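PDB 3BBJ: putative thioesterase II from Thermobifida fusca, which probably hydrolyses acyl thioesters such as acyl-CoAs, using a chain that pairs two hotdog-type domains. Local coordinates for residues 25-28 and 29-32. Sequence-based numbering, arbitrary orientation.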
loop_
_atom_site.group_PDB
_atom_site.type_symbol
_atom_site.label_atom_id
_atom_site.label_comp_id
_atom_site.label_asym_id
_atom_site.label_seq_id
_atom_site.Cartn_x
_atom_site.Cartn_y
_atom_site.Cartn_z
ATOM N N GLU A 25 8.040 -20.974 -15.111
ATOM C CA GLU A 25 6.909 -21.843 -15.490
ATOM C C GLU A 25 5.775 -21.696 -14.482
ATOM O O GLU A 25 5.926 -22.040 -13.314
ATOM C CB GLU A 25 7.335 -23.328 -15.558
ATOM C CG GLU A 25 7.488 -23.880 -16.979
ATOM C CD GLU A 25 6.154 -24.276 -17.607
ATOM O OE1 GLU A 25 5.258 -24.775 -16.885
ATOM O OE2 GLU A 25 6.005 -24.102 -18.834
ATOM N N LEU A 26 4.635 -21.195 -14.933
ATOM C CA LEU A 26 3.502 -21.003 -14.030
ATOM C C LEU A 26 2.812 -22.341 -13.821
ATOM O O LEU A 26 2.359 -22.978 -14.763
ATOM C CB LEU A 26 2.527 -19.939 -14.542
ATOM C CG LEU A 26 3.145 -18.558 -14.792
ATOM C CD1 LEU A 26 2.062 -17.534 -14.728
ATOM C CD2 LEU A 26 4.261 -18.215 -13.795
ATOM N N ASP A 27 2.780 -22.752 -12.561
ATOM C CA ASP A 27 2.261 -24.040 -12.168
ATOM C C ASP A 27 0.734 -23.967 -12.074
ATOM O O ASP A 27 0.188 -23.208 -11.261
ATOM C CB ASP A 27 2.909 -24.431 -10.833
ATOM C CG ASP A 27 2.390 -25.734 -10.277
ATOM O OD1 ASP A 27 1.437 -26.311 -10.833
ATOM O OD2 ASP A 27 2.925 -26.165 -9.256
ATOM N N PRO A 28 0.037 -24.765 -12.902
ATOM C CA PRO A 28 -1.431 -24.705 -12.954
ATOM C C PRO A 28 -2.127 -25.120 -11.647
ATOM O O PRO A 28 -3.340 -24.918 -11.496
ATOM C CB PRO A 28 -1.780 -25.671 -14.090
ATOM C CG PRO A 28 -0.621 -26.579 -14.193
ATOM C CD PRO A 28 0.578 -25.780 -13.825
ATOM N N GLY A 29 -1.369 -25.735 -10.741
ATOM C CA GLY A 29 -1.857 -26.054 -9.402
ATOM C C GLY A 29 -2.221 -24.813 -8.581
ATOM O O GLY A 29 -2.902 -24.921 -7.559
ATOM N N TYR A 30 -1.760 -23.640 -9.023
ATOM C CA TYR A 30 -2.034 -22.372 -8.327
ATOM C C TYR A 30 -3.128 -21.572 -9.021
ATOM O O TYR A 30 -3.316 -20.378 -8.738
ATOM C CB TYR A 30 -0.747 -21.554 -8.180
ATOM C CG TYR A 30 0.241 -22.212 -7.224
ATOM C CD1 TYR A 30 1.127 -23.182 -7.677
ATOM C CD2 TYR A 30 0.244 -21.908 -5.865
ATOM C CE1 TYR A 30 2.017 -23.801 -6.815
ATOM C CE2 TYR A 30 1.135 -22.530 -4.988
ATOM C CZ TYR A 30 2.013 -23.480 -5.477
ATOM O OH TYR A 30 2.898 -24.116 -4.646
ATOM N N LEU A 31 -3.874 -22.247 -9.907
ATOM C CA LEU A 31 -4.976 -21.613 -10.613
ATOM C C LEU A 31 -6.125 -21.513 -9.646
ATOM O O LEU A 31 -6.337 -22.409 -8.828
ATOM C CB LEU A 31 -5.404 -22.417 -11.844
ATOM C CG LEU A 31 -4.509 -22.408 -13.091
ATOM C CD1 LEU A 31 -4.999 -23.481 -14.061
ATOM C CD2 LEU A 31 -4.448 -21.045 -13.794
ATOM N N ILE A 32 -6.838 -20.401 -9.731
ATOM C CA ILE A 32 -8.043 -20.191 -8.956
ATOM C C ILE A 32 -9.272 -20.176 -9.895
ATOM O O ILE A 32 -10.238 -19.483 -9.653
ATOM C CB ILE A 32 -7.954 -18.849 -8.164
ATOM C CG1 ILE A 32 -7.725 -17.662 -9.096
ATOM C CG2 ILE A 32 -6.864 -18.892 -7.156
ATOM C CD1 ILE A 32 -7.915 -16.323 -8.410
#
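Gly29 N donates to Asp27 OD1 (2.9 Å) and Tyr30 N to Asp27 O (3.0 Å), so that the side chain and the backbone carbonyl of one aspartate each hold an amide of the next few residues. The first bond closes an Asx turn and the second a type I beta turn with Pro28 and Gly29 at its corners. Leu31 N adds a longer, more bent bond to Pro28 O (3.2 Å), its donor well above the carbonyl plane, overlapping a second turn on the first in 3-10 fashion. The turns follow directly on strand 21-26, in the region assigned to the N-terminal hotdog domain, and open the loop leading to helix 38-51. With CG anti to the backbone N (chi1 177°), the Asp27 carboxylate lies beside the carbonyl carbon, on the chain's onward side, where Gly29 N meets OD1 from above the carboxylate plane rather than within it. OD2 forms a salt bridge to Arg7 of helix 7-11. With an alanine here, Gly29 N is likely to lose its side-chain acceptor and Arg7 this carboxylate. Tyr30 turns its ring edge to the aspartate: OD2 lies near the ring plane, 3.5 Å from CE1, with carboxylate and ring planes 80° apart. Tyr40 of helix 38-51 stacks on the Tyr30 ring and bonds through its hydroxyl to Asp27 N, tying both halves of the turn to that helix. Outside these bonds, Pro28 CB packs against Leu31 CD1 at 3.9 Å, while Leu31 CG rests 3.2 Å from Pro28 O, the oxygen that also accepts from Leu31 N.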